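Side-chain contacts in sucrose 6(F)-phosphate phosphorylase (Thermoanaerobacterium thermosaccharolyticum DSM 571, PDB 6S9V), which is a bacterial carbohydrate-active enzyme of the alpha-amylase family, built on a TIM-barrel catalytic domain followed by a small antiparallel beta-sheet domain: residues Lys35-Asn38 / Asp39-Lys43; Pro316-Asp319 / Gly320-Thr324; His418-Leu422 / Lys423-Glu427. One frame throughout, in Å; residues are numbered along the deposited sequence.

Interaction 1: residues Lys35-Asn38 / Asp39-Lys43; sequences KTLN and DVLEK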
loop_
_atom_site.group_PDB
_atom_site.type_symbol
_atom_site.label_atom_id
_atom_site.label_comp_id
_atom_site.label_asym_id
_atom_site.label_seq_id
_atom_site.Cartn_x
_atom_site.Cartn_y
_atom_site.Cartn_z
ATOM N N LYS A 35 -12.916 17.619 -2.740
ATOM C CA LYS A 35 -12.927 19.041 -2.426
ATOM C C LYS A 35 -12.733 19.266 -0.930
ATOM O O LYS A 35 -11.955 20.139 -0.526
ATOM C CB LYS A 35 -14.233 19.660 -2.917
ATOM C CG LYS A 35 -14.322 19.663 -4.435
ATOM C CD LYS A 35 -15.649 20.193 -4.937
ATOM C CE LYS A 35 -15.625 20.371 -6.450
ATOM N NZ LYS A 35 -14.670 21.424 -6.893
ATOM N N THR A 36 -13.412 18.478 -0.090
ATOM C CA THR A 36 -13.167 18.574 1.347
ATOM C C THR A 36 -11.768 18.072 1.706
ATOM O O THR A 36 -11.142 18.596 2.635
ATOM C CB THR A 36 -14.228 17.803 2.141
ATOM O OG1 THR A 36 -14.053 16.387 1.962
ATOM C CG2 THR A 36 -15.645 18.206 1.709
ATOM N N LEU A 37 -11.257 17.067 0.989
ATOM C CA LEU A 37 -9.875 16.643 1.204
ATOM C C LEU A 37 -8.912 17.797 0.936
ATOM O O LEU A 37 -8.006 18.070 1.734
ATOM C CB LEU A 37 -9.551 15.434 0.323
ATOM C CG LEU A 37 -8.089 14.984 0.294
ATOM C CD1 LEU A 37 -7.584 14.681 1.697
ATOM C CD2 LEU A 37 -7.905 13.763 -0.601
ATOM N N ASN A 38 -9.090 18.485 -0.194
ATOM C CA ASN A 38 -8.252 19.640 -0.498
ATOM C C ASN A 38 -8.408 20.732 0.560
ATOM O O ASN A 38 -7.422 21.373 0.949
ATOM C CB ASN A 38 -8.604 20.198 -1.885
ATOM C CG ASN A 38 -7.832 19.517 -3.013
ATOM O OD1 ASN A 38 -6.666 19.153 -2.855
ATOM N ND2 ASN A 38 -8.481 19.362 -4.170
ATOM N N ASP A 39 -9.640 20.970 1.021
ATOM C CA ASP A 39 -9.862 21.968 2.065
ATOM C C ASP A 39 -9.148 21.585 3.356
ATOM O O ASP A 39 -8.547 22.439 4.017
ATOM C CB ASP A 39 -11.361 22.158 2.328
ATOM C CG ASP A 39 -12.092 22.811 1.162
ATOM O OD1 ASP A 39 -11.429 23.384 0.276
ATOM O OD2 ASP A 39 -13.342 22.769 1.146
ATOM N N VAL A 40 -9.228 20.303 3.742
ATOM C CA VAL A 40 -8.585 19.831 4.965
ATOM C C VAL A 40 -7.073 19.923 4.844
ATOM O O VAL A 40 -6.385 20.342 5.780
ATOM C CB VAL A 40 -9.047 18.391 5.273
ATOM C CG1 VAL A 40 -8.097 17.702 6.232
ATOM C CG2 VAL A 40 -10.469 18.400 5.844
ATOM N N LEU A 41 -6.526 19.540 3.687
ATOM C CA LEU A 41 -5.092 19.683 3.463
ATOM C C LEU A 41 -4.658 21.136 3.601
ATOM O O LEU A 41 -3.636 21.430 4.231
ATOM C CB LEU A 41 -4.721 19.144 2.086
ATOM C CG LEU A 41 -4.701 17.630 1.919
ATOM C CD1 LEU A 41 -4.608 17.287 0.445
ATOM C CD2 LEU A 41 -3.543 16.989 2.712
ATOM N N GLU A 42 -5.425 22.060 3.019
ATOM C CA GLU A 42 -5.075 23.474 3.094
ATOM C C GLU A 42 -5.219 23.998 4.517
ATOM O O GLU A 42 -4.418 24.826 4.963
ATOM C CB GLU A 42 -5.937 24.286 2.128
ATOM C CG GLU A 42 -5.716 25.808 2.224
ATOM C CD GLU A 42 -6.534 26.609 1.211
ATOM O OE1 GLU A 42 -6.974 26.035 0.199
ATOM O OE2 GLU A 42 -6.727 27.824 1.428
ATOM N N LYS A 43 -6.221 23.521 5.257
ATOM C CA LYS A 43 -6.458 24.076 6.581
ATOM C C LYS A 43 -5.384 23.633 7.569
ATOM O O LYS A 43 -4.887 24.449 8.357
ATOM C CB LYS A 43 -7.842 23.657 7.073
ATOM C CG LYS A 43 -8.281 24.303 8.368
ATOM C CD LYS A 43 -9.745 23.979 8.658
ATOM C CE LYS A 43 -10.182 24.486 10.024
ATOM N NZ LYS A 43 -9.962 25.951 10.207
#
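L37 lays its CD1 methyl against the branch of L41 one helical turn on, 4.1 Å from L41 CG, and the two leucines cross obliquely. They reach each other from different first torsions: CG of L37 stands opposite its own backbone N (chi1 172°), whereas CG of L41 sits beside its N (chi1 -75°) and hangs 3.3 Å from the carbonyl oxygen L37 O. That oxygen also accepts the straightest of the four bonds joining the segments, L41 N to L37 O at 2.9 Å, with 167° at the hydrogen. V40, next to L41, leans back in the same way, CG2 lying 3.3 Å from T36 O, the acceptor of V40 N. D39 and E42 complete the i to i+4 bonding on the solvent side, D39 N to K35 O and E42 N to N38 O. The carboxylate of D39 turns back over the same K35 O without bonding to it, since both are acceptors. The hydroxyl of T36 reaches back to L30 O, and M87 of helix 81-88 packs on both L37 and L41, which also touch T25 and L23 of strand 22-25, respectively. One face of leucines turned to the barrel and one of charged residues turned to water is the amphipathic pattern of an outer TIM-barrel helix, here helix 34-44 of the beta-alpha-beta unit between strands 22-25 and 51-54.

Interaction 2: residues Pro316-Asp319 / Gly320-Thr324; sequences PDLD and GLIDT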
loop_
_atom_site.group_PDB
_atom_site.type_symbol
_atom_site.label_atom_id
_atom_site.label_comp_id
_atom_site.label_asym_id
_atom_site.label_seq_id
_atom_site.Cartn_x
_atom_site.Cartn_y
_atom_site.Cartn_z
ATOM N N PRO A 316 2.887 -13.847 3.658
ATOM C CA PRO A 316 4.250 -14.385 3.568
ATOM C C PRO A 316 5.354 -13.366 3.842
ATOM O O PRO A 316 6.532 -13.735 3.797
ATOM C CB PRO A 316 4.326 -14.863 2.113
ATOM C CG PRO A 316 3.492 -13.837 1.381
ATOM C CD PRO A 316 2.341 -13.515 2.324
ATOM N N ASP A 317 4.977 -12.116 4.129
ATOM C CA ASP A 317 5.940 -11.013 4.126
ATOM C C ASP A 317 7.078 -11.236 5.119
ATOM O O ASP A 317 8.221 -10.813 4.876
ATOM C CB ASP A 317 5.223 -9.701 4.432
ATOM C CG ASP A 317 4.065 -9.437 3.486
ATOM O OD1 ASP A 317 3.109 -10.240 3.488
ATOM O OD2 ASP A 317 4.124 -8.441 2.731
ATOM N N LEU A 318 6.775 -11.847 6.261
ATOM C CA LEU A 318 7.751 -12.103 7.309
ATOM C C LEU A 318 8.241 -13.551 7.320
ATOM O O LEU A 318 8.954 -13.942 8.254
ATOM C CB LEU A 318 7.156 -11.748 8.676
ATOM C CG LEU A 318 7.007 -10.273 9.064
ATOM C CD1 LEU A 318 8.370 -9.678 9.387
ATOM C CD2 LEU A 318 6.325 -9.428 8.025
ATOM N N ASP A 319 7.898 -14.345 6.300
ATOM C CA ASP A 319 8.351 -15.732 6.235
ATOM C C ASP A 319 9.872 -15.799 6.303
ATOM O O ASP A 319 10.568 -15.077 5.580
ATOM C CB ASP A 319 7.882 -16.405 4.945
ATOM C CG ASP A 319 6.409 -16.784 4.965
ATOM O OD1 ASP A 319 5.724 -16.559 5.982
ATOM O OD2 ASP A 319 5.940 -17.310 3.934
ATOM N N GLY A 320 10.385 -16.676 7.166
ATOM C CA GLY A 320 11.810 -16.836 7.325
ATOM C C GLY A 320 12.482 -15.779 8.169
ATOM O O GLY A 320 13.698 -15.867 8.387
ATOM N N LEU A 321 11.736 -14.770 8.631
ATOM C CA LEU A 321 12.270 -13.710 9.468
ATOM C C LEU A 321 11.791 -13.783 10.909
ATOM O O LEU A 321 12.444 -13.217 11.786
ATOM C CB LEU A 321 11.884 -12.333 8.906
ATOM C CG LEU A 321 12.243 -12.116 7.435
ATOM C CD1 LEU A 321 11.801 -10.729 7.004
ATOM C CD2 LEU A 321 13.711 -12.330 7.199
ATOM N N ILE A 322 10.681 -14.471 11.170
ATOM C CA ILE A 322 10.184 -14.666 12.523
ATOM C C ILE A 322 9.619 -16.074 12.591
ATOM O O ILE A 322 9.112 -16.603 11.597
ATOM C CB ILE A 322 9.082 -13.654 12.905
ATOM C CG1 ILE A 322 7.887 -13.809 11.963
ATOM C CG2 ILE A 322 9.622 -12.252 12.839
ATOM C CD1 ILE A 322 6.774 -12.814 12.184
ATOM N N ASP A 323 9.715 -16.684 13.763
ATOM C CA ASP A 323 9.125 -18.000 13.948
ATOM C C ASP A 323 7.653 -17.857 14.346
ATOM O O ASP A 323 7.159 -16.768 14.656
ATOM C CB ASP A 323 9.917 -18.818 14.969
ATOM C CG ASP A 323 9.868 -18.243 16.370
ATOM O OD1 ASP A 323 9.126 -17.270 16.612
ATOM O OD2 ASP A 323 10.587 -18.786 17.237
ATOM N N THR A 324 6.936 -18.979 14.286
ATOM C CA THR A 324 5.505 -18.959 14.576
ATOM C C THR A 324 5.230 -18.464 15.991
ATOM O O THR A 324 4.256 -17.732 16.220
ATOM C CB THR A 324 4.915 -20.354 14.360
ATOM O OG1 THR A 324 5.074 -20.722 12.981
ATOM C CG2 THR A 324 3.442 -20.383 14.724
#
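Two successive reversals shape the backbone here: a type I beta turn from P316 to D319, closed by D319 N to P316 O, runs straight into a second beta turn, L318 to L321, of type II geometry, in which L321 N bonds L318 O at 2.9 Å. This second bond arrives from above the carbonyl plane of L318, 39° out of it, and the same oxygen takes a weak, bent one from I322 N at 3.4 Å. G320 takes the third position of this turn with a positive phi (79°), where glycine is favoured. The chain is thereby folded back so that the side chain of I322 slants across that of L318, its CD1 methyl reaching L318 CB at 3.7 Å. CG1 of I322 is wedged between its own N and carbonyl carbon (chi1 61°), the crowded position, and this swings the methyl across to L318. This is the loop between strand 312-313 and helix 324-336, where D323 is the N-cap and its OD1 accepts K326 N. L321 approaches from another direction: its CB rests 3.4 Å from L318 O, while the CD1 methyls of L318 and L321 are more loosely placed, 4.3 Å apart. M290 of helix 289-295 packs on both L318 and I322, and I274 touches L318 and L321. D319 pairs with K315 in a salt bridge, and D317 takes a hydrogen bond from H254.

Interaction 3: residues His418-Leu422 / Lys423-Glu427; sequences HNYGL and KEIEE. With SO4 (sulfate ion), chain H.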
loop_
_atom_site.group_PDB
_atom_site.type_symbol
_atom_site.label_atom_id
_atom_site.label_comp_id
_atom_site.label_asym_id
_atom_site.label_seq_id
_atom_site.Cartn_x
_atom_site.Cartn_y
_atom_site.Cartn_z
ATOM N N HIS A 418 -12.389 3.885 8.737
ATOM C CA HIS A 418 -13.386 4.858 9.169
ATOM C C HIS A 418 -13.420 6.065 8.238
ATOM O O HIS A 418 -12.384 6.530 7.764
ATOM C CB HIS A 418 -13.057 5.310 10.599
ATOM C CG HIS A 418 -13.997 6.338 11.148
ATOM N ND1 HIS A 418 -15.317 6.061 11.439
ATOM C CD2 HIS A 418 -13.809 7.641 11.466
ATOM C CE1 HIS A 418 -15.899 7.150 11.909
ATOM N NE2 HIS A 418 -15.002 8.120 11.946
ATOM N N ASN A 419 -14.622 6.568 7.971
ATOM C CA ASN A 419 -14.802 7.813 7.227
ATOM C C ASN A 419 -15.016 8.961 8.210
ATOM O O ASN A 419 -15.959 8.931 9.004
ATOM C CB ASN A 419 -15.983 7.706 6.261
ATOM C CG ASN A 419 -15.664 6.851 5.037
ATOM O OD1 ASN A 419 -14.508 6.732 4.627
ATOM N ND2 ASN A 419 -16.694 6.245 4.460
ATOM N N TYR A 420 -14.141 9.968 8.151
ATOM C CA TYR A 420 -14.209 11.129 9.029
ATOM C C TYR A 420 -14.995 12.260 8.380
ATOM O O TYR A 420 -14.707 12.647 7.248
ATOM C CB TYR A 420 -12.811 11.652 9.361
ATOM C CG TYR A 420 -11.988 10.768 10.256
ATOM C CD1 TYR A 420 -11.214 9.741 9.729
ATOM C CD2 TYR A 420 -11.982 10.958 11.636
ATOM C CE1 TYR A 420 -10.456 8.930 10.545
ATOM C CE2 TYR A 420 -11.224 10.147 12.461
ATOM C CZ TYR A 420 -10.467 9.132 11.912
ATOM O OH TYR A 420 -9.712 8.324 12.730
ATOM N N GLY A 421 -15.942 12.823 9.118
ATOM C CA GLY A 421 -16.526 14.086 8.723
ATOM C C GLY A 421 -15.636 15.263 9.102
ATOM O O GLY A 421 -14.705 15.143 9.895
ATOM N N LEU A 422 -15.949 16.430 8.533
ATOM C CA LEU A 422 -15.149 17.619 8.812
ATOM C C LEU A 422 -15.123 17.945 10.302
ATOM O O LEU A 422 -14.072 18.284 10.854
ATOM C CB LEU A 422 -15.681 18.817 8.028
ATOM C CG LEU A 422 -15.462 18.838 6.517
ATOM C CD1 LEU A 422 -16.090 20.101 5.937
ATOM C CD2 LEU A 422 -13.975 18.770 6.200
ATOM N N LYS A 423 -16.272 17.861 10.970
ATOM C CA LYS A 423 -16.312 18.198 12.389
ATOM C C LYS A 423 -15.470 17.224 13.201
ATOM O O LYS A 423 -14.805 17.624 14.163
ATOM C CB LYS A 423 -17.755 18.228 12.893
ATOM C CG LYS A 423 -18.637 19.184 12.098
ATOM C CD LYS A 423 -18.328 20.648 12.374
ATOM C CE LYS A 423 -18.741 21.116 13.756
ATOM N NZ LYS A 423 -18.246 22.503 13.968
ATOM N N GLU A 424 -15.473 15.940 12.820
ATOM C CA GLU A 424 -14.667 14.957 13.533
ATOM C C GLU A 424 -13.178 15.200 13.305
ATOM O O GLU A 424 -12.361 15.004 14.214
ATOM C CB GLU A 424 -15.044 13.540 13.095
ATOM C CG GLU A 424 -14.321 12.450 13.878
ATOM C CD GLU A 424 -14.800 11.039 13.553
ATOM O OE1 GLU A 424 -15.607 10.861 12.614
ATOM O OE2 GLU A 424 -14.375 10.106 14.259
ATOM N N ILE A 425 -12.803 15.609 12.092
ATOM C CA ILE A 425 -11.416 15.986 11.839
ATOM C C ILE A 425 -11.032 17.181 12.704
ATOM O O ILE A 425 -9.972 17.197 13.344
ATOM C CB ILE A 425 -11.204 16.288 10.348
ATOM C CG1 ILE A 425 -11.432 15.033 9.510
ATOM C CG2 ILE A 425 -9.798 16.829 10.129
ATOM C CD1 ILE A 425 -11.510 15.312 8.016
ATOM N N GLU A 426 -11.895 18.198 12.735
ATOM C CA GLU A 426 -11.635 19.376 13.557
ATOM C C GLU A 426 -11.368 18.982 15.002
ATOM O O GLU A 426 -10.439 19.504 15.632
ATOM C CB GLU A 426 -12.830 20.327 13.460
ATOM C CG GLU A 426 -12.737 21.591 14.309
ATOM C CD GLU A 426 -14.063 22.339 14.380
ATOM O OE1 GLU A 426 -14.997 21.981 13.626
ATOM O OE2 GLU A 426 -14.177 23.282 15.193
ATOM N N GLU A 427 -12.149 18.033 15.533
ATOM C CA GLU A 427 -11.945 17.574 16.905
ATOM C C GLU A 427 -10.659 16.768 17.036
ATOM O O GLU A 427 -9.876 16.975 17.973
ATOM C CB GLU A 427 -13.134 16.729 17.367
ATOM C CG GLU A 427 -14.377 17.509 17.695
ATOM C CD GLU A 427 -14.296 18.186 19.054
ATOM O OE1 GLU A 427 -14.293 17.485 20.097
ATOM O OE2 GLU A 427 -14.223 19.427 19.072
HETATM S S SO4 H . -17.968 4.552 8.950
HETATM O O1 SO4 H . -18.471 3.482 8.091
HETATM O O2 SO4 H . -17.778 4.045 10.306
HETATM O O3 SO4 H . -18.934 5.646 8.971
HETATM O O4 SO4 H . -16.698 5.044 8.432
#
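H418 and E424 extend toward each other from opposite directions, the imidazole and carboxylate planes 69° apart. NE2 of H418 donates to E424 OE1 at 2.9 Å in a nearly straight bond (171°); OE1 lies in the plane of the ring, but NE2 meets it on the syn side from somewhat outside the carboxylate plane. The reach comes from an extended glutamate, its CG opposite the backbone N (chi1 -175°), so that the carboxylate projects from the first turn of helix 422-428 back to the loop. Y420 touches both: H418 CD2 sits over the centre of one face of its ring, 3.5 Å above the plane, and Y420 CD2 lies 3.4 Å from E424 CD, the two side chains crossing at about a right angle. On the helix side Y420 CB packs 3.7 Å from I425 CG1. G421 is the N-cap, its carbonyl receiving I425 N nearly along the C=O axis. K423 NZ and E426 OE1 form a salt bridge at 3.3 Å, its hydrogen bond weak. Across the imidazole, ND1 bonds D402 and makes a weak hydrogen bond to O2 of a sulfate ion, probably from the crystallisation liquor, which N419 N holds more closely, O4 lying 2.6 Å away. With carboxylates at both of its nitrogens, H418 would probably favour the doubly protonated, cationic form, and the paired acids would fix the rotation of its ring.

Interactions 1 and 3, their centres about 12 Å apart, touch where V40 CG2 meets L422 CD2 at 3.5 Å and I425 CD1 at 3.9 Å, an aliphatic seam holding helices 34-44 and 422-428 together. Interaction 2 stands apart, about 25 Å from interaction 1 and 21 Å from interaction 3 at the nearest atoms, across the chain's centre from interaction 1. Each has a buried side (L37, V40 and L41; D317 and L318; Y420 and I425) and an exposed one (K35, D39 and E42; G320; L422 and K423). Interaction 1 joins two leucines and interaction 2 leucines with an isoleucine; interaction 3 adds a histidine-carboxylate bond to the packing of Y420 on I425.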